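Long-range contacts in nitrate reductase (PDB 5YLY), which reduces nitrate to nitrite in the first step of nitrate assimilation, its cytochrome b5 reductase domain binding FAD and probably taking electrons from NADH: residues Y90-A95 / F102-K107; R164-A169 / E193-Y198; L174-Q179 / V262-P267. All coordinates share one frame; numbering follows the deposited sequence. Where two conformers were deposited one is given.

Contact 1 (Y90-A95 / F102-K107); sequences YTPTTA and FDLVVK. With FAD (flavin-adenine dinucleotide), chain C.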
loop_
_atom_site.group_PDB
_atom_site.type_symbol
_atom_site.label_atom_id
_atom_site.label_comp_id
_atom_site.label_asym_id
_atom_site.label_seq_id
_atom_site.Cartn_x
_atom_site.Cartn_y
_atom_site.Cartn_z
ATOM N N TYR A 90 -0.162 -5.763 6.762
ATOM C CA TYR A 90 -0.595 -4.355 6.641
ATOM C C TYR A 90 0.613 -3.476 6.432
ATOM O O TYR A 90 1.677 -3.699 7.036
ATOM C CB TYR A 90 -1.394 -3.838 7.864
ATOM C CG TYR A 90 -2.710 -4.553 7.999
ATOM C CD1 TYR A 90 -3.819 -4.172 7.232
ATOM C CD2 TYR A 90 -2.825 -5.695 8.792
ATOM C CE1 TYR A 90 -5.002 -4.908 7.259
ATOM C CE2 TYR A 90 -4.030 -6.401 8.869
ATOM C CZ TYR A 90 -5.090 -6.041 8.059
ATOM O OH TYR A 90 -6.223 -6.823 8.079
ATOM N N THR A 91 0.442 -2.474 5.588
ATOM C CA THR A 91 1.445 -1.428 5.430
ATOM C C THR A 91 0.814 -0.211 6.078
ATOM O O THR A 91 -0.167 0.345 5.557
ATOM C CB THR A 91 1.855 -1.150 3.996
ATOM O OG1 THR A 91 2.397 -2.331 3.423
ATOM C CG2 THR A 91 2.922 -0.023 3.916
ATOM N N PRO A 92 1.360 0.252 7.210
ATOM C CA PRO A 92 0.766 1.448 7.855
ATOM C C PRO A 92 0.869 2.673 6.961
ATOM O O PRO A 92 1.710 2.721 6.052
ATOM C CB PRO A 92 1.678 1.687 9.074
ATOM C CG PRO A 92 2.354 0.402 9.301
ATOM C CD PRO A 92 2.504 -0.279 7.976
ATOM N N THR A 93 -0.000 3.669 7.209
ATOM C CA THR A 93 0.064 4.913 6.446
ATOM C C THR A 93 1.042 5.904 7.087
ATOM O O THR A 93 1.141 7.062 6.652
ATOM C CB THR A 93 -1.327 5.502 6.279
ATOM O OG1 THR A 93 -1.911 5.685 7.574
ATOM C CG2 THR A 93 -2.216 4.628 5.412
ATOM N N THR A 94 1.727 5.468 8.146
ATOM C CA THR A 94 2.810 6.213 8.780
ATOM C C THR A 94 4.026 5.280 8.675
ATOM O O THR A 94 3.867 4.065 8.473
ATOM C CB THR A 94 2.539 6.578 10.265
ATOM O OG1 THR A 94 2.247 5.390 11.002
ATOM C CG2 THR A 94 1.387 7.560 10.423
ATOM N N ALA A 95 5.223 5.818 8.823
ATOM C CA ALA A 95 6.416 4.954 8.818
ATOM C C ALA A 95 7.436 5.523 9.836
ATOM O O ALA A 95 6.992 6.080 10.861
ATOM C CB ALA A 95 6.979 4.829 7.397
ATOM N N PHE A 102 1.822 4.052 15.090
ATOM C CA PHE A 102 1.625 3.848 13.658
ATOM C C PHE A 102 0.134 3.871 13.397
ATOM O O PHE A 102 -0.677 3.508 14.278
ATOM C CB PHE A 102 2.276 2.572 13.101
ATOM C CG PHE A 102 1.752 1.264 13.652
ATOM C CD1 PHE A 102 0.662 0.636 13.074
ATOM C CD2 PHE A 102 2.349 0.667 14.753
ATOM C CE1 PHE A 102 0.167 -0.577 13.595
ATOM C CE2 PHE A 102 1.882 -0.557 15.256
ATOM C CZ PHE A 102 0.806 -1.185 14.670
ATOM N N ASP A 103 -0.218 4.242 12.174
ATOM C CA ASP A 103 -1.618 4.306 11.765
ATOM C C ASP A 103 -1.859 3.263 10.716
ATOM O O ASP A 103 -1.083 3.193 9.779
ATOM C CB ASP A 103 -1.895 5.672 11.111
ATOM C CG ASP A 103 -1.889 6.851 12.044
ATOM O OD1 ASP A 103 -1.704 6.642 13.266
ATOM O OD2 ASP A 103 -2.012 7.987 11.549
ATOM N N LEU A 104 -2.979 2.537 10.808
ATOM C CA LEU A 104 -3.355 1.574 9.782
ATOM C C LEU A 104 -4.636 2.102 9.185
ATOM O O LEU A 104 -5.556 2.426 9.934
ATOM C CB LEU A 104 -3.691 0.176 10.352
ATOM C CG LEU A 104 -2.656 -0.556 11.133
ATOM C CD1 LEU A 104 -3.254 -1.897 11.571
ATOM C CD2 LEU A 104 -1.345 -0.759 10.291
ATOM N N VAL A 105 -4.730 2.123 7.857
ATOM C CA VAL A 105 -5.995 2.471 7.199
ATOM C C VAL A 105 -6.505 1.144 6.672
ATOM O O VAL A 105 -5.816 0.487 5.889
ATOM C CB VAL A 105 -5.779 3.559 6.116
ATOM C CG1 VAL A 105 -7.003 3.688 5.212
ATOM C CG2 VAL A 105 -5.454 4.882 6.782
ATOM N N VAL A 106 -7.677 0.698 7.173
ATOM C CA VAL A 106 -8.190 -0.624 6.883
ATOM C C VAL A 106 -9.580 -0.582 6.260
ATOM O O VAL A 106 -10.498 0.025 6.808
ATOM C CB VAL A 106 -8.138 -1.560 8.153
ATOM C CG1 VAL A 106 -8.653 -2.972 7.849
ATOM C CG2 VAL A 106 -6.725 -1.622 8.766
ATOM N N LYS A 107 -9.734 -1.279 5.137
ATOM C CA LYS A 107 -11.049 -1.471 4.512
ATOM C C LYS A 107 -11.758 -2.588 5.319
ATOM O O LYS A 107 -11.234 -3.706 5.432
ATOM C CB LYS A 107 -10.867 -1.906 3.040
ATOM C CG LYS A 107 -12.202 -2.206 2.315
ATOM C CD LYS A 107 -13.026 -0.971 2.044
ATOM C CE LYS A 107 -13.879 -1.169 0.798
ATOM N NZ LYS A 107 -14.487 0.116 0.358
HETATM P PA FAD C . -10.490 -12.413 4.577
HETATM O O1A FAD C . -11.240 -13.170 5.608
HETATM O O2A FAD C . -9.043 -12.821 4.425
HETATM O O5B FAD C . -11.304 -12.533 3.177
HETATM C C5B FAD C . -10.592 -12.779 1.945
HETATM C C4B FAD C . -11.062 -11.831 0.869
HETATM O O4B FAD C . -12.493 -11.928 0.689
HETATM C C3B FAD C . -10.824 -10.352 1.131
HETATM O O3B FAD C . -9.467 -9.978 0.898
HETATM C C2B FAD C . -11.806 -9.698 0.155
HETATM O O2B FAD C . -11.250 -9.537 -1.144
HETATM C C1B FAD C . -12.969 -10.710 0.129
HETATM N N9A FAD C . -14.163 -10.282 0.859
HETATM C C8A FAD C . -14.630 -10.793 2.043
HETATM N N7A FAD C . -15.708 -10.198 2.495
HETATM C C5A FAD C . -15.964 -9.218 1.548
HETATM C C6A FAD C . -16.939 -8.199 1.472
HETATM N N6A FAD C . -17.752 -7.874 2.480
HETATM N N1A FAD C . -16.939 -7.409 0.373
HETATM C C2A FAD C . -15.995 -7.599 -0.557
HETATM N N3A FAD C . -14.995 -8.488 -0.566
HETATM C C4A FAD C . -15.034 -9.271 0.522
HETATM N N1 FAD C . -5.549 -4.108 3.818
HETATM C C2 FAD C . -5.990 -2.912 4.322
HETATM O O2 FAD C . -7.197 -2.729 4.538
HETATM N N3 FAD C . -5.064 -1.892 4.597
HETATM C C4 FAD C . -3.687 -1.967 4.396
HETATM O O4 FAD C . -2.956 -1.062 4.747
HETATM C C4X FAD C . -3.233 -3.235 3.828
HETATM N N5 FAD C . -1.955 -3.377 3.569
HETATM C C5X FAD C . -1.531 -4.575 2.990
HETATM C C6 FAD C . -0.172 -4.727 2.679
HETATM C C7 FAD C . 0.303 -5.905 2.103
HETATM C C7M FAD C . 1.768 -6.007 1.757
HETATM C C8 FAD C . -0.600 -6.968 1.824
HETATM C C8M FAD C . -0.112 -8.282 1.243
HETATM C C9 FAD C . -1.955 -6.807 2.113
HETATM C C9A FAD C . -2.427 -5.624 2.699
HETATM N N10 FAD C . -3.804 -5.442 3.039
HETATM C C10 FAD C . -4.248 -4.253 3.582
HETATM C "C1'" FAD C . -4.776 -6.548 2.962
HETATM C "C2'" FAD C . -4.862 -7.354 4.258
HETATM O "O2'" FAD C . -3.701 -8.172 4.424
HETATM C "C3'" FAD C . -6.103 -8.245 4.321
HETATM O "O3'" FAD C . -6.103 -9.153 3.225
HETATM C "C4'" FAD C . -7.426 -7.478 4.402
HETATM O "O4'" FAD C . -7.449 -6.723 5.614
HETATM C "C5'" FAD C . -8.650 -8.371 4.349
HETATM O "O5'" FAD C . -8.480 -9.448 5.296
HETATM P P FAD C . -9.734 -10.084 6.078
HETATM O O1P FAD C . -9.237 -11.046 7.088
HETATM O O2P FAD C . -10.662 -8.997 6.559
HETATM O O3P FAD C . -10.478 -10.849 4.901
HETATM O O HOH W 1 -2.645 0.936 6.499
HETATM O O HOH W 2 -2.007 8.129 8.870
#
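The flavin site of the FAD-binding domain is shaped where Tyr90 and Pro92, on the chain leaving strand 85-90, pass over Leu104 and Val106 of strand 102-107. CD2 of Leu104 fits between Tyr90 and Pro92, 3.9 Å from CB of Tyr90; although Leu104 sets off away from the loop, its end comes back to it. The ring of Pro92 lies beside it, and Val106 CG2 approaches CE1 of the Tyr90 ring at 4.0 Å. Further along, one backbone bond runs from Thr93 N to Asp103 O at 2.8 Å. In return Asp103 N donates to the Thr94 hydroxyl, OG1, at 3.0 Å. Thr94 can receive it because its hydroxyl stands between its own N and carbonyl carbon (chi1 56°), which brings CG2 across to the carboxylate of Asp103, the two side chains crossing at about a right angle. That carboxylate is held chiefly by a salt bridge to Arg52.

Tyr90 and Thr91 end the Arg-Ala-Tyr-Thr sequence that binds flavin, a form of the RxYT/S motif of the ferredoxin-reductase family, while strand 101-107 belongs to the antiparallel flavin-binding barrel. The two pieces grip the isoalloxazine and ribityl chain from different points. FAD N3 donates to Val105 O at 2.8 Å in a nearly straight bond (169°), and Lys107 N donates to FAD O2. The hydroxyl of Tyr90, OH, shares a bond with ribityl O4' at 2.8 Å. A water receives Val105 N at 2.8 Å and lies near both Thr91 O and FAD O4, bridging loop, strand and cofactor.

Contact 2 (R164-A169 / E193-Y198); sequences RINMIA and EIRLLY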
loop_
_atom_site.group_PDB
_atom_site.type_symbol
_atom_site.label_atom_id
_atom_site.label_comp_id
_atom_site.label_asym_id
_atom_site.label_seq_id
_atom_site.Cartn_x
_atom_site.Cartn_y
_atom_site.Cartn_z
ATOM N N ARG A 164 12.941 6.340 -12.078
ATOM C CA ARG A 164 11.501 6.339 -12.331
ATOM C C ARG A 164 10.840 5.080 -11.789
ATOM O O ARG A 164 11.374 3.971 -11.957
ATOM C CB ARG A 164 11.221 6.486 -13.830
ATOM C CG ARG A 164 11.795 7.771 -14.458
ATOM C CD ARG A 164 11.408 7.969 -15.912
ATOM N NE ARG A 164 11.488 6.727 -16.673
ATOM C CZ ARG A 164 11.109 6.589 -17.938
ATOM N NH1 ARG A 164 11.197 5.414 -18.535
ATOM N NH2 ARG A 164 10.650 7.633 -18.620
ATOM N N ILE A 165 9.694 5.250 -11.106
ATOM C CA ILE A 165 8.999 4.086 -10.553
ATOM C C ILE A 165 7.557 4.113 -10.976
ATOM O O ILE A 165 6.833 5.053 -10.620
ATOM C CB ILE A 165 9.099 3.990 -8.989
ATOM C CG1 ILE A 165 10.581 3.963 -8.503
ATOM C CG2 ILE A 165 8.306 2.767 -8.473
ATOM C CD1 ILE A 165 10.778 3.939 -6.957
ATOM N N ASN A 166 7.115 3.029 -11.647
ATOM C CA ASN A 166 5.713 2.812 -11.953
ATOM C C ASN A 166 5.128 2.075 -10.769
ATOM O O ASN A 166 5.781 1.192 -10.221
ATOM C CB ASN A 166 5.568 1.896 -13.179
ATOM C CG ASN A 166 5.804 2.575 -14.479
ATOM O OD1 ASN A 166 5.611 3.785 -14.606
ATOM N ND2 ASN A 166 6.190 1.789 -15.494
ATOM N N MET A 167 3.888 2.383 -10.409
ATOM C CA MET A 167 3.202 1.698 -9.332
ATOM C C MET A 167 1.840 1.272 -9.805
ATOM O O MET A 167 1.079 2.090 -10.343
ATOM C CB MET A 167 3.054 2.627 -8.119
ATOM C CG MET A 167 4.374 3.126 -7.601
ATOM S SD MET A 167 4.101 4.226 -6.233
ATOM C CE MET A 167 5.743 4.380 -5.703
ATOM N N ILE A 168 1.534 -0.015 -9.636
ATOM C CA ILE A 168 0.214 -0.496 -9.992
ATOM C C ILE A 168 -0.383 -1.103 -8.737
ATOM O O ILE A 168 0.169 -2.060 -8.195
ATOM C CB ILE A 168 0.158 -1.481 -11.186
ATOM C CG1 ILE A 168 0.940 -0.967 -12.420
ATOM C CG2 ILE A 168 -1.307 -1.818 -11.516
ATOM C CD1 ILE A 168 0.868 -2.012 -13.660
ATOM N N ALA A 169 -1.512 -0.560 -8.312
ATOM C CA ALA A 169 -2.219 -1.047 -7.140
ATOM C C ALA A 169 -3.647 -1.382 -7.466
ATOM O O ALA A 169 -4.272 -0.726 -8.300
ATOM C CB ALA A 169 -2.180 0.010 -6.032
ATOM N N GLU A 193 10.932 10.094 -10.043
ATOM C CA GLU A 193 9.594 10.360 -10.574
ATOM C C GLU A 193 8.724 9.110 -10.366
ATOM O O GLU A 193 9.229 7.975 -10.344
ATOM C CB GLU A 193 9.620 10.686 -12.075
ATOM C CG GLU A 193 10.449 11.878 -12.488
ATOM C CD GLU A 193 10.479 12.018 -13.997
ATOM O OE1 GLU A 193 11.360 11.411 -14.647
ATOM O OE2 GLU A 193 9.583 12.702 -14.537
ATOM N N ILE A 194 7.420 9.325 -10.260
ATOM C CA ILE A 194 6.478 8.235 -9.987
ATOM C C ILE A 194 5.272 8.318 -10.899
ATOM O O ILE A 194 4.771 9.407 -11.158
ATOM C CB ILE A 194 5.992 8.323 -8.492
ATOM C CG1 ILE A 194 7.149 8.138 -7.471
ATOM C CG2 ILE A 194 4.832 7.350 -8.188
ATOM C CD1 ILE A 194 6.746 8.720 -6.050
ATOM N N ARG A 195 4.759 7.154 -11.315
ATOM C CA ARG A 195 3.479 7.071 -12.006
ATOM C C ARG A 195 2.657 6.032 -11.285
ATOM O O ARG A 195 3.116 4.902 -11.132
ATOM C CB ARG A 195 3.631 6.675 -13.499
ATOM C CG ARG A 195 4.279 7.774 -14.348
ATOM C CD ARG A 195 3.422 9.026 -14.448
ATOM N NE ARG A 195 4.064 10.055 -15.275
ATOM C CZ ARG A 195 4.925 10.973 -14.829
ATOM N NH1 ARG A 195 5.287 10.994 -13.544
ATOM N NH2 ARG A 195 5.461 11.850 -15.672
ATOM N N LEU A 196 1.462 6.399 -10.832
ATOM C CA LEU A 196 0.598 5.426 -10.181
ATOM C C LEU A 196 -0.621 5.128 -11.031
ATOM O O LEU A 196 -1.286 6.051 -11.535
ATOM C CB LEU A 196 0.168 5.958 -8.785
ATOM C CG LEU A 196 -0.955 5.166 -8.058
ATOM C CD1 LEU A 196 -0.484 3.753 -7.657
ATOM C CD2 LEU A 196 -1.442 5.945 -6.808
ATOM N N LEU A 197 -0.939 3.834 -11.144
ATOM C CA LEU A 197 -2.155 3.372 -11.801
ATOM C C LEU A 197 -2.930 2.603 -10.724
ATOM O O LEU A 197 -2.423 1.635 -10.164
ATOM C CB LEU A 197 -1.841 2.536 -13.047
ATOM C CG LEU A 197 -3.053 1.865 -13.760
ATOM C CD1 LEU A 197 -4.116 2.897 -14.169
ATOM C CD2 LEU A 197 -2.607 1.149 -15.020
ATOM N N TYR A 198 -4.113 3.097 -10.360
ATOM C CA TYR A 198 -4.843 2.502 -9.236
ATOM C C TYR A 198 -6.185 1.987 -9.696
ATOM O O TYR A 198 -7.035 2.779 -10.120
ATOM C CB TYR A 198 -4.963 3.563 -8.107
ATOM C CG TYR A 198 -5.550 3.121 -6.775
ATOM C CD1 TYR A 198 -5.541 1.779 -6.390
ATOM C CD2 TYR A 198 -6.070 4.059 -5.876
ATOM C CE1 TYR A 198 -6.093 1.374 -5.169
ATOM C CE2 TYR A 198 -6.557 3.674 -4.626
ATOM C CZ TYR A 198 -6.586 2.331 -4.285
ATOM O OH TYR A 198 -7.145 1.960 -3.090
#
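Met167 runs extended on the face it shares with Ile194 and Leu196, and its SD lies 3.8 Å from CG2 of Ile194, two residues before its direct partner on the neighbouring strand. That direct partner, Leu196, folds its CD1 back to within 3.7 Å of Met167 CB, a position reached because its CG is anti to the backbone N (chi1 169°). Farther on, Ala169 and Tyr198 meet on the same face: CD1 of Tyr198 touches Ala169 CB, and Ala169 O lies at the edge of the ring, near its plane, 3.4 Å from CD1. The Tyr198 hydroxyl goes on to Gly171 and Leu207.

Met167 and Tyr198 on this face pack against helix 174-185, the helix that links the two strands in the beta-alpha-beta unit. The strands are the central pair of the Rossmann-like parallel sheet of the NAD-binding domain; the axes of segments 164-169 and 193-198 approach to 4.7 Å at 15° from parallel. Ile165, Met167 and Ala169 carry the backbone bonds, the shortest being Met167 N to Arg195 O at 2.7 Å; Leu197 N returns to Met167 O at 2.8 Å, almost along the C=O axis.

The other face is more polar. In the conformer described, CG and CD of Arg164 lie alongside the Glu193 carboxylate, with OE1 3.7 Å from CD, yet NE is 5.1 Å from OE1 and is hydrogen-bonded to Thr259. Asn166 brings OD1 near CB of Arg195 while its ND2 bonds to Phe253 and Ser261. Arg195 instead bends at chi2 (-65°) so that NH1 donates to Ile194 O of its own strand.

Polar adhesion between these strands is therefore carried by the main chain, while Arg164, Asn166 and Tyr198 bond through their polar ends outside the two segments.

Contact 3 (L174-Q179 / V262-P267); sequences LTPMYQ and VLCGPP. With FAD (flavin-adenine dinucleotide), chain C.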
loop_
_atom_site.group_PDB
_atom_site.type_symbol
_atom_site.label_atom_id
_atom_site.label_comp_id
_atom_site.label_asym_id
_atom_site.label_seq_id
_atom_site.Cartn_x
_atom_site.Cartn_y
_atom_site.Cartn_z
ATOM N N LEU A 174 -3.038 -0.477 -2.330
ATOM C CA LEU A 174 -2.539 0.879 -2.347
ATOM C C LEU A 174 -1.509 1.228 -1.261
ATOM O O LEU A 174 -0.584 1.982 -1.562
ATOM C CB LEU A 174 -3.693 1.922 -2.305
ATOM C CG LEU A 174 -3.196 3.377 -2.332
ATOM C CD1 LEU A 174 -2.665 3.811 -3.700
ATOM C CD2 LEU A 174 -4.181 4.339 -1.698
ATOM N N THR A 175 -1.700 0.796 0.006
ATOM C CA THR A 175 -0.820 1.307 1.098
ATOM C C THR A 175 0.670 0.963 0.906
ATOM O O THR A 175 1.459 1.875 1.180
ATOM C CB THR A 175 -1.341 0.962 2.464
ATOM O OG1 THR A 175 -1.414 -0.446 2.582
ATOM C CG2 THR A 175 -2.725 1.596 2.719
ATOM N N PRO A 176 1.108 -0.181 0.314
ATOM C CA PRO A 176 2.552 -0.324 0.035
ATOM C C PRO A 176 3.029 0.762 -0.931
ATOM O O PRO A 176 4.125 1.263 -0.767
ATOM C CB PRO A 176 2.648 -1.732 -0.571
ATOM C CG PRO A 176 1.496 -2.487 0.074
ATOM C CD PRO A 176 0.397 -1.437 0.003
ATOM N N MET A 177 2.191 1.156 -1.932
ATOM C CA MET A 177 2.556 2.233 -2.888
ATOM C C MET A 177 2.614 3.578 -2.179
ATOM O O MET A 177 3.588 4.312 -2.335
ATOM C CB MET A 177 1.545 2.334 -4.071
ATOM C CG MET A 177 1.385 1.054 -4.835
ATOM S SD MET A 177 2.984 0.343 -5.283
ATOM C CE MET A 177 2.467 -1.269 -5.748
ATOM N N TYR A 178 1.578 3.891 -1.395
ATOM C CA TYR A 178 1.487 5.155 -0.649
ATOM C C TYR A 178 2.740 5.379 0.264
ATOM O O TYR A 178 3.293 6.476 0.312
ATOM C CB TYR A 178 0.187 5.120 0.157
ATOM C CG TYR A 178 -0.175 6.418 0.833
ATOM C CD1 TYR A 178 -0.384 7.582 0.095
ATOM C CD2 TYR A 178 -0.307 6.489 2.213
ATOM C CE1 TYR A 178 -0.736 8.786 0.719
ATOM C CE2 TYR A 178 -0.713 7.676 2.842
ATOM C CZ TYR A 178 -0.912 8.824 2.093
ATOM O OH TYR A 178 -1.300 9.991 2.733
ATOM N N GLN A 179 3.217 4.326 0.908
ATOM C CA GLN A 179 4.390 4.420 1.781
ATOM C C GLN A 179 5.639 4.849 0.945
ATOM O O GLN A 179 6.400 5.747 1.352
ATOM C CB GLN A 179 4.657 3.053 2.456
ATOM C CG GLN A 179 5.859 3.075 3.409
ATOM C CD GLN A 179 6.447 1.709 3.532
ATOM O OE1 GLN A 179 7.022 1.193 2.583
ATOM N NE2 GLN A 179 6.245 1.051 4.664
ATOM N N VAL A 262 6.467 -1.493 -9.652
ATOM C CA VAL A 262 6.159 -2.215 -8.415
ATOM C C VAL A 262 4.667 -2.457 -8.371
ATOM O O VAL A 262 3.896 -1.623 -8.843
ATOM C CB VAL A 262 6.756 -1.589 -7.122
ATOM C CG1 VAL A 262 8.281 -1.645 -7.145
ATOM C CG2 VAL A 262 6.259 -0.153 -6.907
ATOM N N LEU A 263 4.245 -3.602 -7.856
ATOM C CA LEU A 263 2.854 -4.013 -7.935
ATOM C C LEU A 263 2.340 -4.566 -6.649
ATOM O O LEU A 263 3.051 -5.304 -5.972
ATOM C CB LEU A 263 2.727 -5.147 -8.991
ATOM C CG LEU A 263 3.039 -4.820 -10.464
ATOM C CD1 LEU A 263 4.520 -4.960 -10.759
ATOM C CD2 LEU A 263 2.387 -5.849 -11.359
ATOM N N CYS A 264 1.071 -4.272 -6.349
ATOM C CA CYS A 264 0.395 -4.845 -5.199
ATOM C C CYS A 264 -1.092 -4.845 -5.434
ATOM O O CYS A 264 -1.701 -3.803 -5.657
ATOM C CB CYS A 264 0.766 -4.151 -3.892
ATOM S SG CYS A 264 0.183 -5.042 -2.427
ATOM N N GLY A 265 -1.661 -6.030 -5.419
ATOM C CA GLY A 265 -3.085 -6.185 -5.629
ATOM C C GLY A 265 -3.498 -7.631 -5.658
ATOM O O GLY A 265 -2.655 -8.520 -5.490
ATOM N N PRO A 266 -4.797 -7.887 -5.936
ATOM C CA PRO A 266 -5.272 -9.281 -6.002
ATOM C C PRO A 266 -4.443 -10.114 -6.991
ATOM O O PRO A 266 -4.085 -9.614 -8.073
ATOM C CB PRO A 266 -6.725 -9.138 -6.453
ATOM C CG PRO A 266 -7.134 -7.793 -5.953
ATOM C CD PRO A 266 -5.903 -6.933 -6.162
ATOM N N PRO A 267 -4.058 -11.359 -6.610
ATOM C CA PRO A 267 -3.242 -12.177 -7.515
ATOM C C PRO A 267 -3.746 -12.260 -8.966
ATOM O O PRO A 267 -2.886 -12.106 -9.835
ATOM C CB PRO A 267 -3.205 -13.548 -6.820
ATOM C CG PRO A 267 -3.373 -13.205 -5.360
ATOM C CD PRO A 267 -4.351 -12.078 -5.350
HETATM P PA FAD C . -10.490 -12.413 4.577
HETATM O O1A FAD C . -11.240 -13.170 5.608
HETATM O O2A FAD C . -9.043 -12.821 4.425
HETATM O O5B FAD C . -11.304 -12.533 3.177
HETATM C C5B FAD C . -10.592 -12.779 1.945
HETATM C C4B FAD C . -11.062 -11.831 0.869
HETATM O O4B FAD C . -12.493 -11.928 0.689
HETATM C C3B FAD C . -10.824 -10.352 1.131
HETATM O O3B FAD C . -9.467 -9.978 0.898
HETATM C C2B FAD C . -11.806 -9.698 0.155
HETATM O O2B FAD C . -11.250 -9.537 -1.144
HETATM C C1B FAD C . -12.969 -10.710 0.129
HETATM N N9A FAD C . -14.163 -10.282 0.859
HETATM C C8A FAD C . -14.630 -10.793 2.043
HETATM N N7A FAD C . -15.708 -10.198 2.495
HETATM C C5A FAD C . -15.964 -9.218 1.548
HETATM C C6A FAD C . -16.939 -8.199 1.472
HETATM N N6A FAD C . -17.752 -7.874 2.480
HETATM N N1A FAD C . -16.939 -7.409 0.373
HETATM C C2A FAD C . -15.995 -7.599 -0.557
HETATM N N3A FAD C . -14.995 -8.488 -0.566
HETATM C C4A FAD C . -15.034 -9.271 0.522
HETATM N N1 FAD C . -5.549 -4.108 3.818
HETATM C C2 FAD C . -5.990 -2.912 4.322
HETATM O O2 FAD C . -7.197 -2.729 4.538
HETATM N N3 FAD C . -5.064 -1.892 4.597
HETATM C C4 FAD C . -3.687 -1.967 4.396
HETATM O O4 FAD C . -2.956 -1.062 4.747
HETATM C C4X FAD C . -3.233 -3.235 3.828
HETATM N N5 FAD C . -1.955 -3.377 3.569
HETATM C C5X FAD C . -1.531 -4.575 2.990
HETATM C C6 FAD C . -0.172 -4.727 2.679
HETATM C C7 FAD C . 0.303 -5.905 2.103
HETATM C C7M FAD C . 1.768 -6.007 1.757
HETATM C C8 FAD C . -0.600 -6.968 1.824
HETATM C C8M FAD C . -0.112 -8.282 1.243
HETATM C C9 FAD C . -1.955 -6.807 2.113
HETATM C C9A FAD C . -2.427 -5.624 2.699
HETATM N N10 FAD C . -3.804 -5.442 3.039
HETATM C C10 FAD C . -4.248 -4.253 3.582
HETATM C "C1'" FAD C . -4.776 -6.548 2.962
HETATM C "C2'" FAD C . -4.862 -7.354 4.258
HETATM O "O2'" FAD C . -3.701 -8.172 4.424
HETATM C "C3'" FAD C . -6.103 -8.245 4.321
HETATM O "O3'" FAD C . -6.103 -9.153 3.225
HETATM C "C4'" FAD C . -7.426 -7.478 4.402
HETATM O "O4'" FAD C . -7.449 -6.723 5.614
HETATM C "C5'" FAD C . -8.650 -8.371 4.349
HETATM O "O5'" FAD C . -8.480 -9.448 5.296
HETATM P P FAD C . -9.734 -10.084 6.078
HETATM O O1P FAD C . -9.237 -11.046 7.088
HETATM O O2P FAD C . -10.662 -8.997 6.559
HETATM O O3P FAD C . -10.478 -10.849 4.901
#
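Just ahead of Pro176, which meets Cys264, Thr175 turns to the cofactor: its OG1 donates to FAD O4 at 2.7 Å. Next in the helix, Pro176 sets off toward strand 262-264, and its CG sits 3.8 Å from Cys264 SG. The same CG is 3.8 Å from FAD C6, so one carbon touches both the thiol and the flavin. Cys264 presents SG there because the sulfur is anti to its backbone N (chi1 -169°).

Cys264-Gly265-Pro266-Pro267 is the Cys-Gly-Pro-Pro motif of cytochrome b5 reductases, probably close to where NADH binds in relatives. It leaves the end of the strand and leads into helix 267-280, with Pro266 at the N-cap position.

Met177 carries the rest of the contact. Its chain bends at chi2 (-49°), bringing the methylthio end against the strand's main chain while SD slides past Val262 CG2 at 3.7 Å. The methyl CE lies 3.4 Å from both Val262 O and Cys264 N, and touches Cys264 CB at 3.8 Å. Further along the helix, Gln179 bonds to Gly67 and Lys68.

How the contacts relate
From the N terminus, contact 1 comes first: it closes a short loop of six residues between the 90-95 segment and strand 102-107, wholly within the FAD-binding domain. Contacts 2 and 3 open only after contact 1 has closed, and they cross each other, since their segments alternate: 164-169, 174-179, 193-198, 262-267. Contact 2 closes the beta-alpha-beta unit through helix 174-185, and contact 3 returns much later, 83 residues on, to pair that helix with strand 259-264, the neighbour of strand 164-170. Contacts 1 and 3 meet at the flavin, where Thr91 adjoins Thr175 and Pro176, joining the two domains across the cofactor. Contacts 1 and 2 stay apart, about 8 Å at nearest atoms.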